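DUF4785 domain-containing protein (Legionella pneumophila subsp. pneumophila, PDB 4KH9) is of unknown function but binds calcium, and is built from three domains made mostly of beta strands. Local coordinates at residues H26-I31 / P312-Q317; T76-K81 / A148-I153; L297-F302 / L344-L349. One frame throughout, in Å; residues are numbered along the deposited sequence.

Interaction 1: residues H26-I31 / P312-Q317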
ATOM      1  N   HIS A  26       6.690 -25.225 -19.080  1.00 38.93           N
ATOM      2  CA  HIS A  26       5.499 -25.765 -18.456  1.00 37.88           C
ATOM      3  C   HIS A  26       5.892 -26.413 -17.143  1.00 42.52           C
ATOM      4  O   HIS A  26       6.824 -27.215 -17.094  1.00 44.68           O
ATOM      5  CB  HIS A  26       4.778 -26.749 -19.370  1.00 38.58           C
ATOM      6  CG  HIS A  26       3.446 -27.149 -18.830  1.00 41.37           C
ATOM      7  ND1 HIS A  26       3.325 -28.147 -17.875  1.00 42.85           N
ATOM      8  CD2 HIS A  26       2.220 -26.648 -19.100  1.00 41.55           C
ATOM      9  CE1 HIS A  26       2.035 -28.233 -17.621  1.00 41.41           C
ATOM     10  NE2 HIS A  26       1.331 -27.356 -18.342  1.00 41.20           N
ATOM     11  N   ASP A  27       5.203 -26.030 -16.080  1.00 37.60           N
ATOM     12  CA  ASP A  27       5.391 -26.557 -14.741  1.00 37.82           C
ATOM     13  C   ASP A  27       4.085 -27.018 -14.189  1.00 42.77           C
ATOM     14  O   ASP A  27       3.025 -26.567 -14.621  1.00 42.93           O
ATOM     15  CB  ASP A  27       6.010 -25.508 -13.796  1.00 38.67           C
ATOM     16  CG  ASP A  27       7.422 -25.129 -14.137  1.00 47.65           C
ATOM     17  OD1 ASP A  27       8.331 -25.956 -13.895  1.00 52.14           O
ATOM     18  OD2 ASP A  27       7.633 -23.986 -14.577  1.00 47.52           O
ATOM     19  N   LYS A  28       4.177 -27.931 -13.239  1.00 40.45           N
ATOM     20  CA  LYS A  28       3.109 -28.550 -12.483  1.00 40.51           C
ATOM     21  C   LYS A  28       3.593 -28.755 -11.068  1.00 43.87           C
ATOM     22  O   LYS A  28       4.780 -29.029 -10.848  1.00 42.92           O
ATOM     23  CB  LYS A  28       2.686 -29.903 -13.102  1.00 44.19           C
ATOM     24  CG  LYS A  28       1.947 -29.832 -14.441  1.00 67.30           C
ATOM     25  CD  LYS A  28       1.510 -31.208 -15.001  1.00 76.81           C
ATOM     26  CE  LYS A  28       2.615 -31.919 -15.746  1.00 90.11           C
ATOM     27  NZ  LYS A  28       2.114 -33.107 -16.488  1.00103.11           N
ATOM     28  N   TRP A  29       2.696 -28.627 -10.101  1.00 39.53           N
ATOM     29  CA  TRP A  29       3.050 -28.891  -8.717  1.00 38.40           C
ATOM     30  C   TRP A  29       1.832 -29.336  -7.958  1.00 39.77           C
ATOM     31  O   TRP A  29       0.706 -28.949  -8.283  1.00 38.42           O
ATOM     32  CB  TRP A  29       3.739 -27.688  -8.017  1.00 36.35           C
ATOM     33  CG  TRP A  29       2.986 -26.393  -8.017  1.00 36.95           C
ATOM     34  CD1 TRP A  29       2.125 -25.946  -7.057  1.00 39.46           C
ATOM     35  CD2 TRP A  29       3.139 -25.315  -8.955  1.00 36.25           C
ATOM     36  NE1 TRP A  29       1.697 -24.671  -7.360  1.00 38.07           N
ATOM     37  CE2 TRP A  29       2.313 -24.257  -8.518  1.00 39.26           C
ATOM     38  CE3 TRP A  29       3.873 -25.153 -10.145  1.00 37.79           C
ATOM     39  CZ2 TRP A  29       2.222 -23.042  -9.215  1.00 37.96           C
ATOM     40  CZ3 TRP A  29       3.778 -23.952 -10.840  1.00 38.48           C
ATOM     41  CH2 TRP A  29       2.937 -22.924 -10.389  1.00 38.58           C
ATOM     42  N   GLU A  30       2.080 -30.160  -6.940  1.00 36.30           N
ATOM     43  CA  GLU A  30       1.081 -30.681  -6.010  1.00 36.93           C
ATOM     44  C   GLU A  30       0.662 -29.590  -5.062  1.00 43.74           C
ATOM     45  O   GLU A  30       1.492 -28.753  -4.713  1.00 42.28           O
ATOM     46  CB  GLU A  30       1.675 -31.855  -5.189  1.00 38.71           C
ATOM     47  CG  GLU A  30       2.457 -32.906  -5.959  1.00 47.40           C
ATOM     48  CD  GLU A  30       3.530 -33.625  -5.147  1.00 65.23           C
ATOM     49  OE1 GLU A  30       3.180 -34.521  -4.343  1.00 55.18           O
ATOM     50  OE2 GLU A  30       4.728 -33.326  -5.359  1.00 44.71           O
ATOM     51  N   ILE A  31      -0.590 -29.600  -4.606  1.00 44.56           N
ATOM     52  CA  ILE A  31      -1.067 -28.675  -3.568  1.00 45.30           C
ATOM     53  C   ILE A  31      -2.175 -29.376  -2.797  1.00 49.40           C
ATOM     54  O   ILE A  31      -2.646 -30.443  -3.207  1.00 48.86           O
ATOM     55  CB  ILE A  31      -1.486 -27.257  -4.029  1.00 48.79           C
ATOM     56  CG1 ILE A  31      -2.416 -27.273  -5.251  1.00 50.07           C
ATOM     57  CG2 ILE A  31      -0.263 -26.320  -4.204  1.00 50.27           C
ATOM     58  CD1 ILE A  31      -3.293 -26.000  -5.289  1.00 60.19           C
ATOM     59  N   PRO A 312      -8.160 -29.101  -4.320  1.00 76.39           N
ATOM     60  CA  PRO A 312      -7.238 -29.033  -5.465  1.00 75.09           C
ATOM     61  C   PRO A 312      -6.358 -30.295  -5.557  1.00 77.80           C
ATOM     62  O   PRO A 312      -5.916 -30.826  -4.529  1.00 79.08           O
ATOM     63  CB  PRO A 312      -6.422 -27.775  -5.186  1.00 75.87           C
ATOM     64  CG  PRO A 312      -6.446 -27.614  -3.727  1.00 80.68           C
ATOM     65  CD  PRO A 312      -7.754 -28.170  -3.247  1.00 77.21           C
ATOM     66  N   ILE A 313      -6.146 -30.794  -6.794  1.00 70.42           N
ATOM     67  CA  ILE A 313      -5.353 -31.982  -7.132  1.00 68.87           C
ATOM     68  C   ILE A 313      -3.948 -31.563  -7.608  1.00 66.42           C
ATOM     69  O   ILE A 313      -2.957 -32.202  -7.234  1.00 66.30           O
ATOM     70  CB  ILE A 313      -6.103 -32.823  -8.223  1.00 73.32           C
ATOM     71  CG1 ILE A 313      -7.390 -33.502  -7.687  1.00 74.85           C
ATOM     72  CG2 ILE A 313      -5.196 -33.832  -8.977  1.00 75.12           C
ATOM     73  CD1 ILE A 313      -7.186 -34.601  -6.547  1.00 86.70           C
ATOM     74  N   GLN A 314      -3.868 -30.488  -8.425  1.00 57.03           N
ATOM     75  CA  GLN A 314      -2.610 -30.023  -9.008  1.00 53.66           C
ATOM     76  C   GLN A 314      -2.728 -28.624  -9.598  1.00 51.18           C
ATOM     77  O   GLN A 314      -3.801 -28.227 -10.069  1.00 52.00           O
ATOM     78  CB  GLN A 314      -2.222 -31.009 -10.137  1.00 55.27           C
ATOM     79  CG  GLN A 314      -0.787 -30.909 -10.632  1.00 59.90           C
ATOM     80  CD  GLN A 314      -0.459 -31.920 -11.699  1.00 70.94           C
ATOM     81  OE1 GLN A 314      -1.240 -32.196 -12.627  1.00 65.73           O
ATOM     82  NE2 GLN A 314       0.728 -32.476 -11.594  1.00 61.20           N
ATOM     83  N   THR A 315      -1.610 -27.899  -9.606  1.00 42.07           N
ATOM     84  CA  THR A 315      -1.498 -26.602 -10.254  1.00 40.18           C
ATOM     85  C   THR A 315      -0.616 -26.776 -11.486  1.00 42.32           C
ATOM     86  O   THR A 315       0.366 -27.517 -11.427  1.00 41.15           O
ATOM     87  CB  THR A 315      -0.953 -25.513  -9.292  1.00 45.03           C
ATOM     88  OG1 THR A 315      -1.767 -25.470  -8.132  1.00 43.46           O
ATOM     89  CG2 THR A 315      -0.938 -24.118  -9.916  1.00 40.21           C
ATOM     90  N   SER A 316      -0.972 -26.089 -12.585  1.00 37.89           N
ATOM     91  CA  SER A 316      -0.233 -26.105 -13.847  0.50 37.30           C
ATOM     92  C   SER A 316       0.083 -24.689 -14.258  1.00 38.72           C
ATOM     93  O   SER A 316      -0.733 -23.804 -14.032  1.00 37.03           O
ATOM     94  CB  SER A 316      -1.037 -26.812 -14.934  0.50 42.47           C
ATOM     95  OG  SER A 316      -0.447 -26.667 -16.216  0.50 54.12           O
ATOM     96  N   GLN A 317       1.261 -24.476 -14.836  1.00 35.41           N
ATOM     97  CA  GLN A 317       1.674 -23.160 -15.256  1.00 34.46           C
ATOM     98  C   GLN A 317       2.427 -23.207 -16.589  1.00 38.59           C
ATOM     99  O   GLN A 317       3.441 -23.889 -16.700  1.00 37.32           O
ATOM    100  CB  GLN A 317       2.544 -22.503 -14.171  1.00 34.55           C
ATOM    101  CG  GLN A 317       2.933 -21.085 -14.526  1.00 42.21           C
ATOM    102  CD  GLN A 317       3.639 -20.401 -13.398  1.00 48.95           C
ATOM    103  OE1 GLN A 317       3.003 -19.756 -12.568  1.00 38.39           O
ATOM    104  NE2 GLN A 317       4.951 -20.544 -13.331  1.00 39.74           N
TER
HETATM  105  O   HOH W   1       5.962 -22.355 -15.871  1.00 43.43           O
HETATM  106  O   HOH W   2      -0.301 -22.986  -6.191  1.00 40.73           O
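Asp27 and Trp29 pair with Gln317 and Thr315 in antiparallel, hydrogen-bonded fashion, the short strand axes 4.6 Å apart and their directions at 167°. Each pair closes two backbone bonds, that from Thr315 N to Trp29 O measuring 2.9 Å. The indole of Trp29 is the centre of the side-chain packing. Its CG sits between the backbone N and the carbonyl carbon (chi1 56°), folding the ring back over the opposite strand. Thr315 CB stands over the face of the five-membered ring, 3.6 Å from its centroid in a CH-pi contact, while Thr315 CG2 reaches Trp29 CZ2 at 3.4 Å. Gln317 brings CB to Trp29 CH2 at 3.8 Å, its amide nearly perpendicular to the ring and its OE1 accepting a hydrogen bond from Gln298 NE2. Ile31 CD1 touches Pro312 CB at 3.6 Å. Lys28 lays its aliphatic chain against the Gln314 amide, and both continue to Asp334, by salt bridge and hydrogen bond respectively. Asp27, a calcium ligand in crystals of this protein, binds no metal in this chain; its OD2 lies 2.7 Å from a water that also accepts a bond from Gln317 NE2. Apolar packing is thus flanked by charged and hydrated groups on a partly exposed edge strand.

Interaction 2: residues T76-K81 / A148-I153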
ATOM      1  N   THR A  76      13.786  13.374  11.175  1.00 30.74           N
ATOM      2  CA  THR A  76      14.852  12.910  10.271  1.00 30.74           C
ATOM      3  C   THR A  76      15.035  13.927   9.143  1.00 32.94           C
ATOM      4  O   THR A  76      14.044  14.441   8.624  1.00 31.74           O
ATOM      5  CB  THR A  76      14.580  11.489   9.710  1.00 39.97           C
ATOM      6  OG1 THR A  76      13.436  11.523   8.868  1.00 47.92           O
ATOM      7  CG2 THR A  76      14.358  10.446  10.810  1.00 42.41           C
ATOM      8  N   PRO A  77      16.285  14.254   8.774  1.00 31.06           N
ATOM      9  CA  PRO A  77      16.483  15.205   7.663  1.00 31.20           C
ATOM     10  C   PRO A  77      16.152  14.536   6.322  1.00 39.80           C
ATOM     11  O   PRO A  77      16.349  13.333   6.172  1.00 38.69           O
ATOM     12  CB  PRO A  77      17.956  15.608   7.780  1.00 33.07           C
ATOM     13  CG  PRO A  77      18.609  14.556   8.601  1.00 38.32           C
ATOM     14  CD  PRO A  77      17.569  13.708   9.273  1.00 33.03           C
ATOM     15  N   LEU A  78      15.616  15.316   5.363  1.00 39.60           N
ATOM     16  CA  LEU A  78      15.233  14.811   4.043  1.00 39.35           C
ATOM     17  C   LEU A  78      16.367  14.990   3.015  1.00 46.80           C
ATOM     18  O   LEU A  78      16.221  14.591   1.859  1.00 48.64           O
ATOM     19  CB  LEU A  78      13.928  15.465   3.574  1.00 38.92           C
ATOM     20  CG  LEU A  78      12.702  15.084   4.441  1.00 41.82           C
ATOM     21  CD1 LEU A  78      11.490  15.872   4.048  1.00 41.61           C
ATOM     22  CD2 LEU A  78      12.406  13.596   4.368  1.00 40.78           C
ATOM     23  N   GLN A  79      17.513  15.522   3.464  1.00 44.26           N
ATOM     24  CA  GLN A  79      18.775  15.656   2.737  1.00 44.69           C
ATOM     25  C   GLN A  79      19.854  14.986   3.549  1.00 48.49           C
ATOM     26  O   GLN A  79      19.678  14.800   4.755  1.00 47.72           O
ATOM     27  CB  GLN A  79      19.138  17.119   2.461  1.00 46.76           C
ATOM     28  CG  GLN A  79      18.281  17.810   1.411  1.00 49.97           C
ATOM     29  CD  GLN A  79      18.643  19.266   1.292  1.00 65.33           C
ATOM     30  OE1 GLN A  79      18.956  19.956   2.275  1.00 58.47           O
ATOM     31  NE2 GLN A  79      18.619  19.764   0.071  1.00 66.02           N
ATOM     32  N   ASN A  80      20.963  14.608   2.921  1.00 46.80           N
ATOM     33  CA  ASN A  80      22.065  13.980   3.646  1.00 47.58           C
ATOM     34  C   ASN A  80      22.901  15.090   4.338  1.00 52.15           C
ATOM     35  O   ASN A  80      24.096  15.278   4.068  1.00 53.81           O
ATOM     36  CB  ASN A  80      22.896  13.109   2.691  1.00 49.86           C
ATOM     37  CG  ASN A  80      23.947  12.268   3.373  1.00 68.45           C
ATOM     38  OD1 ASN A  80      23.782  11.782   4.501  1.00 62.01           O
ATOM     39  ND2 ASN A  80      25.049  12.058   2.681  1.00 59.87           N
ATOM     40  N   LYS A  81      22.232  15.851   5.225  1.00 45.32           N
ATOM     41  CA  LYS A  81      22.827  16.955   5.977  1.00 44.23           C
ATOM     42  C   LYS A  81      22.408  16.847   7.450  1.00 47.51           C
ATOM     43  O   LYS A  81      21.561  16.010   7.808  1.00 46.09           O
ATOM     44  CB  LYS A  81      22.418  18.309   5.365  1.00 44.74           C
ATOM     45  CG  LYS A  81      22.972  18.535   3.950  1.00 47.81           C
ATOM     46  CD  LYS A  81      22.611  19.908   3.379  1.00 61.38           C
ATOM     47  CE  LYS A  81      23.500  21.061   3.814  1.00 71.54           C
ATOM     48  NZ  LYS A  81      24.712  21.183   2.961  1.00 87.98           N
ATOM     49  N   ALA A 148      19.879  20.523   6.988  1.00 31.30           N
ATOM     50  CA  ALA A 148      19.020  20.103   5.889  1.00 31.94           C
ATOM     51  C   ALA A 148      17.929  21.150   5.639  1.00 34.63           C
ATOM     52  O   ALA A 148      17.530  21.869   6.557  1.00 32.56           O
ATOM     53  CB  ALA A 148      18.384  18.747   6.206  1.00 32.01           C
ATOM     54  N   ASP A 149      17.468  21.245   4.400  1.00 34.27           N
ATOM     55  CA  ASP A 149      16.377  22.148   4.006  1.00 34.12           C
ATOM     56  C   ASP A 149      15.055  21.755   4.623  1.00 34.54           C
ATOM     57  O   ASP A 149      14.241  22.622   4.944  1.00 32.30           O
ATOM     58  CB  ASP A 149      16.195  22.113   2.485  1.00 36.15           C
ATOM     59  CG  ASP A 149      17.233  22.831   1.653  1.00 43.37           C
ATOM     60  OD1 ASP A 149      18.077  23.550   2.242  1.00 42.59           O
ATOM     61  OD2 ASP A 149      17.158  22.732   0.410  1.00 47.20           O
ATOM     62  N   ALA A 150      14.830  20.429   4.741  1.00 28.70           N
ATOM     63  CA  ALA A 150      13.565  19.886   5.188  1.00 27.99           C
ATOM     64  C   ALA A 150      13.739  18.614   6.023  1.00 31.67           C
ATOM     65  O   ALA A 150      14.805  17.979   6.041  1.00 31.22           O
ATOM     66  CB  ALA A 150      12.669  19.606   3.995  1.00 28.19           C
ATOM     67  N   TYR A 151      12.694  18.313   6.799  1.00 28.99           N
ATOM     68  CA  TYR A 151      12.651  17.207   7.751  1.00 27.50           C
ATOM     69  C   TYR A 151      11.330  16.529   7.740  1.00 32.77           C
ATOM     70  O   TYR A 151      10.327  17.165   7.451  1.00 34.89           O
ATOM     71  CB  TYR A 151      12.893  17.744   9.205  1.00 28.49           C
ATOM     72  CG  TYR A 151      14.118  18.622   9.309  1.00 30.62           C
ATOM     73  CD1 TYR A 151      14.091  19.946   8.864  1.00 32.94           C
ATOM     74  CD2 TYR A 151      15.343  18.097   9.721  1.00 30.86           C
ATOM     75  CE1 TYR A 151      15.246  20.730   8.843  1.00 34.10           C
ATOM     76  CE2 TYR A 151      16.504  18.875   9.707  1.00 32.01           C
ATOM     77  CZ  TYR A 151      16.448  20.190   9.262  1.00 38.39           C
ATOM     78  OH  TYR A 151      17.577  20.966   9.187  1.00 39.69           O
HETATM   79  N   MSE A 152      11.334  15.248   8.077  1.00 30.77           N
HETATM   80  CA  MSE A 152      10.133  14.457   8.279  0.70 30.93           C
HETATM   81  C   MSE A 152       9.901  14.374   9.767  1.00 33.84           C
HETATM   82  O   MSE A 152      10.793  13.945  10.502  1.00 33.84           O
HETATM   83  CB  MSE A 152      10.240  13.053   7.650  0.70 33.83           C
HETATM   84  CG  MSE A 152       8.961  12.209   7.827  0.70 42.16           C
HETATM   85 SE   MSE A 152       7.425  12.883   6.842  0.52 52.78          SE
HETATM   86  CE  MSE A 152       7.942  12.262   5.063  0.70 49.66           C
ATOM     87  N   ILE A 153       8.749  14.847  10.220  1.00 30.91           N
ATOM     88  CA  ILE A 153       8.354  14.769  11.619  1.00 30.44           C
ATOM     89  C   ILE A 153       7.344  13.661  11.712  1.00 30.29           C
ATOM     90  O   ILE A 153       6.343  13.691  10.998  1.00 28.47           O
ATOM     91  CB  ILE A 153       7.793  16.093  12.210  1.00 35.03           C
ATOM     92  CG1 ILE A 153       8.683  17.314  11.910  1.00 37.20           C
ATOM     93  CG2 ILE A 153       7.495  15.944  13.738  1.00 36.40           C
ATOM     94  CD1 ILE A 153      10.059  17.311  12.432  1.00 45.86           C
TER
HETATM   95  O   HOH W   3      10.772  11.054  11.080  1.00 40.80           O
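The Gln79 amide and the Asp149 carboxylate meet with their planes 39° apart. Asp149 N donates to Gln79 OE1 at 2.9 Å, lying 44° out of the carbonyl plane, and a weak bond from Gln79 NE2 to Asp149 OD2 (3.3 Å) closes the exchange. An extended chain beyond CG lets Gln79 span from its loop to this corner. The ring of Tyr151 is met obliquely by Pro77, whose CA lies 3.7 Å from Tyr151 CD2. A weak bond links Tyr151 OH to Ala148 O in its own segment. Strands 72-77 and 150-156 are the two inner strands of a four-stranded antiparallel sheet in the N-terminal domain, and here strand 72-77 runs out into a loop while 150-156 begins. Thr76 and Met152, a selenomethionine, exchange two backbone bonds; Leu78 N then donates to Ala150 O at 2.9 Å, carrying the pairing one step past the end of strand 72-77. Pro77 CB packs on Ala148 CB at 3.5 Å, with Ile83 also touching Pro77 and Tyr151. Leu78 spreads its branches the other way, CD1 against Ala150 CB at 3.9 Å and CD2 against Met152 CB at 4.0 Å.

Interaction 3: residues L297-F302 / L344-L349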
ATOM      1  N   LEU A 297       0.464 -18.373 -17.710  1.00 33.00           N
ATOM      2  CA  LEU A 297      -0.905 -18.812 -17.534  1.00 34.89           C
ATOM      3  C   LEU A 297      -0.919 -19.867 -16.458  1.00 39.73           C
ATOM      4  O   LEU A 297      -0.302 -20.915 -16.636  1.00 40.54           O
ATOM      5  CB  LEU A 297      -1.463 -19.341 -18.848  1.00 36.57           C
ATOM      6  CG  LEU A 297      -2.840 -19.994 -18.790  1.00 43.51           C
ATOM      7  CD1 LEU A 297      -3.918 -19.000 -18.313  1.00 44.57           C
ATOM      8  CD2 LEU A 297      -3.187 -20.584 -20.117  1.00 46.28           C
ATOM      9  N   GLN A 298      -1.612 -19.600 -15.343  1.00 35.98           N
ATOM     10  CA  GLN A 298      -1.691 -20.525 -14.216  1.00 34.79           C
ATOM     11  C   GLN A 298      -3.114 -21.000 -14.017  1.00 40.00           C
ATOM     12  O   GLN A 298      -4.030 -20.188 -14.083  1.00 39.44           O
ATOM     13  CB  GLN A 298      -1.193 -19.839 -12.948  1.00 34.71           C
ATOM     14  CG  GLN A 298      -0.666 -20.806 -11.915  1.00 47.17           C
ATOM     15  CD  GLN A 298      -0.307 -20.094 -10.639  1.00 57.02           C
ATOM     16  OE1 GLN A 298      -1.032 -20.176  -9.638  1.00 46.73           O
ATOM     17  NE2 GLN A 298       0.827 -19.404 -10.644  1.00 41.05           N
ATOM     18  N   SER A 299      -3.287 -22.311 -13.757  1.00 38.84           N
ATOM     19  CA  SER A 299      -4.585 -22.956 -13.528  1.00 38.98           C
ATOM     20  C   SER A 299      -4.475 -24.030 -12.459  1.00 42.34           C
ATOM     21  O   SER A 299      -3.394 -24.573 -12.245  1.00 41.72           O
ATOM     22  CB  SER A 299      -5.111 -23.569 -14.814  1.00 42.93           C
ATOM     23  OG  SER A 299      -6.483 -23.925 -14.682  1.00 50.92           O
ATOM     24  N   VAL A 300      -5.584 -24.333 -11.790  1.00 40.56           N
ATOM     25  CA  VAL A 300      -5.623 -25.361 -10.739  1.00 40.80           C
ATOM     26  C   VAL A 300      -6.749 -26.363 -11.044  1.00 44.20           C
ATOM     27  O   VAL A 300      -7.869 -25.959 -11.354  1.00 42.81           O
ATOM     28  CB  VAL A 300      -5.759 -24.746  -9.316  1.00 43.96           C
ATOM     29  CG1 VAL A 300      -7.049 -23.971  -9.154  1.00 42.87           C
ATOM     30  CG2 VAL A 300      -5.636 -25.810  -8.228  1.00 44.47           C
ATOM     31  N   LEU A 301      -6.431 -27.654 -10.974  1.00 42.54           N
ATOM     32  CA  LEU A 301      -7.393 -28.727 -11.176  1.00 43.89           C
ATOM     33  C   LEU A 301      -7.960 -29.132  -9.822  1.00 50.12           C
ATOM     34  O   LEU A 301      -7.206 -29.467  -8.910  1.00 47.39           O
ATOM     35  CB  LEU A 301      -6.759 -29.931 -11.899  1.00 44.28           C
ATOM     36  CG  LEU A 301      -7.683 -31.104 -12.260  1.00 49.33           C
ATOM     37  CD1 LEU A 301      -8.566 -30.765 -13.441  1.00 50.11           C
ATOM     38  CD2 LEU A 301      -6.888 -32.320 -12.591  1.00 50.31           C
ATOM     39  N   PHE A 302      -9.289 -29.065  -9.696  1.00 50.18           N
ATOM     40  CA  PHE A 302     -10.033 -29.427  -8.494  1.00 51.76           C
ATOM     41  C   PHE A 302     -10.804 -30.717  -8.719  1.00 58.80           C
ATOM     42  O   PHE A 302     -11.101 -31.056  -9.863  1.00 58.31           O
ATOM     43  CB  PHE A 302     -11.002 -28.296  -8.123  1.00 53.45           C
ATOM     44  CG  PHE A 302     -10.469 -27.236  -7.198  1.00 54.14           C
ATOM     45  CD1 PHE A 302      -9.696 -26.188  -7.685  1.00 55.73           C
ATOM     46  CD2 PHE A 302     -10.790 -27.248  -5.841  1.00 57.23           C
ATOM     47  CE1 PHE A 302      -9.210 -25.199  -6.822  1.00 55.81           C
ATOM     48  CE2 PHE A 302     -10.309 -26.254  -4.984  1.00 59.06           C
ATOM     49  CZ  PHE A 302      -9.523 -25.236  -5.480  1.00 55.69           C
ATOM     50  N   LEU A 344     -14.348 -33.370 -12.014  1.00 63.61           N
ATOM     51  CA  LEU A 344     -13.215 -32.426 -12.115  1.00 60.99           C
ATOM     52  C   LEU A 344     -13.647 -31.054 -12.614  1.00 62.50           C
ATOM     53  O   LEU A 344     -14.566 -30.957 -13.431  1.00 61.81           O
ATOM     54  CB  LEU A 344     -12.122 -32.963 -13.065  1.00 60.67           C
ATOM     55  CG  LEU A 344     -11.355 -34.230 -12.672  1.00 64.92           C
ATOM     56  CD1 LEU A 344     -10.604 -34.785 -13.866  1.00 64.62           C
ATOM     57  CD2 LEU A 344     -10.401 -33.981 -11.510  1.00 65.28           C
ATOM     58  N   TYR A 345     -12.947 -29.990 -12.162  1.00 58.24           N
ATOM     59  CA  TYR A 345     -13.196 -28.633 -12.645  1.00 56.71           C
ATOM     60  C   TYR A 345     -11.939 -27.738 -12.487  1.00 54.63           C
ATOM     61  O   TYR A 345     -11.020 -28.072 -11.736  1.00 51.28           O
ATOM     62  CB  TYR A 345     -14.425 -27.992 -11.961  1.00 59.38           C
ATOM     63  CG  TYR A 345     -14.265 -27.567 -10.520  1.00 62.22           C
ATOM     64  CD1 TYR A 345     -13.786 -26.299 -10.194  1.00 62.94           C
ATOM     65  CD2 TYR A 345     -14.716 -28.379  -9.480  1.00 64.80           C
ATOM     66  CE1 TYR A 345     -13.671 -25.884  -8.867  1.00 62.88           C
ATOM     67  CE2 TYR A 345     -14.623 -27.967  -8.147  1.00 65.97           C
ATOM     68  CZ  TYR A 345     -14.104 -26.714  -7.848  1.00 72.21           C
ATOM     69  OH  TYR A 345     -13.997 -26.298  -6.543  1.00 74.49           O
ATOM     70  N   LEU A 346     -11.909 -26.618 -13.237  1.00 49.68           N
ATOM     71  CA  LEU A 346     -10.836 -25.624 -13.180  1.00 48.49           C
ATOM     72  C   LEU A 346     -11.219 -24.578 -12.164  1.00 51.28           C
ATOM     73  O   LEU A 346     -12.232 -23.895 -12.360  1.00 50.84           O
ATOM     74  CB  LEU A 346     -10.558 -24.984 -14.564  1.00 48.01           C
ATOM     75  CG  LEU A 346      -9.990 -25.882 -15.657  1.00 52.59           C
ATOM     76  CD1 LEU A 346      -9.926 -25.138 -16.985  1.00 52.88           C
ATOM     77  CD2 LEU A 346      -8.637 -26.404 -15.274  1.00 53.84           C
ATOM     78  N   GLY A 347     -10.452 -24.495 -11.070  1.00 46.81           N
ATOM     79  CA  GLY A 347     -10.693 -23.543  -9.980  1.00 45.57           C
ATOM     80  C   GLY A 347     -10.497 -22.087 -10.370  1.00 48.68           C
ATOM     81  O   GLY A 347     -11.258 -21.202  -9.959  1.00 48.69           O
ATOM     82  N   TYR A 348      -9.453 -21.820 -11.165  1.00 43.46           N
ATOM     83  CA  TYR A 348      -9.191 -20.470 -11.633  1.00 42.01           C
ATOM     84  C   TYR A 348      -8.373 -20.497 -12.904  1.00 44.32           C
ATOM     85  O   TYR A 348      -7.792 -21.523 -13.259  1.00 42.82           O
ATOM     86  CB  TYR A 348      -8.480 -19.601 -10.555  1.00 42.69           C
ATOM     87  CG  TYR A 348      -7.124 -20.087 -10.094  1.00 43.58           C
ATOM     88  CD1 TYR A 348      -6.007 -19.967 -10.912  1.00 44.31           C
ATOM     89  CD2 TYR A 348      -6.936 -20.553  -8.794  1.00 45.36           C
ATOM     90  CE1 TYR A 348      -4.746 -20.348 -10.472  1.00 43.25           C
ATOM     91  CE2 TYR A 348      -5.668 -20.912  -8.331  1.00 46.40           C
ATOM     92  CZ  TYR A 348      -4.577 -20.814  -9.176  1.00 52.55           C
ATOM     93  OH  TYR A 348      -3.334 -21.194  -8.737  1.00 53.98           O
ATOM     94  N   LEU A 349      -8.335 -19.341 -13.572  1.00 40.44           N
ATOM     95  CA  LEU A 349      -7.535 -19.022 -14.739  1.00 39.58           C
ATOM     96  C   LEU A 349      -6.905 -17.658 -14.503  1.00 41.40           C
ATOM     97  O   LEU A 349      -7.609 -16.646 -14.507  1.00 39.39           O
ATOM     98  CB  LEU A 349      -8.357 -19.058 -16.029  1.00 40.25           C
ATOM     99  CG  LEU A 349      -8.908 -20.413 -16.445  1.00 46.96           C
ATOM    100  CD1 LEU A 349      -9.846 -20.252 -17.599  1.00 48.42           C
ATOM    101  CD2 LEU A 349      -7.789 -21.388 -16.789  1.00 49.81           C
TER
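Strands 293-302 and 345-353 are neighbours in the five-stranded antiparallel sheet of the C-terminal domain, and Phe302 and Tyr345 form a hydrogen-bonded pair within it. Phe302 N donates to Tyr345 O at 2.9 Å, and Tyr345 N returns a bond to Phe302 O. Among the side chains, Phe302 CB sits over the centre of one face of the Tyr345 ring, 3.6 Å from its centroid, as a CH-pi contact. The two aromatic planes are near parallel, 12° apart, but slid so far that they barely overlap, their centroids 5.2 Å apart. Gly347 N donates to Val300 O at 3.0 Å; the glycine has helical backbone angles, and its CA lies 3.6 Å from Phe302 CD1. On the other face Leu301, Leu344 and Leu346 meet strands 281-289 and 325-333, consistent with the beta-sandwich of the E-set clan. Past the glycine, Val300 CG1 lies over one face of Tyr348, offset toward its rim. The hydroxyl of that tyrosine donates to Gln298 OE1 at 2.7 Å, in the amide plane and on a lone pair. Ser299 OG, anti to its own N (chi1 -167°), donates to Tyr348 O at 3.1 Å. The backbone N atoms of Val300 and Tyr348 are buried without a polar partner.

In the fold
From the N terminus, residues 26-31 open interaction 1, which closes only when the chain reaches 312-317; this longest loop adds an N-terminal strand to the edge of the C-terminal sheet. Interaction 2 falls wholly within that span, closing a shorter loop inside the N-terminal domain, and its centre is about 50 Å from that of interaction 1, across the centre of the chain. Interaction 3 opens later, at 297-302, and closes at 344-349, so its loop crosses that of interaction 1 and follows interaction 2 in series. Interactions 1 and 3 touch: Ile313 and Gln314 both face Leu301 as a classic beta bulge, bonded to it through the backbone, making one continuous sheet of the two contacts.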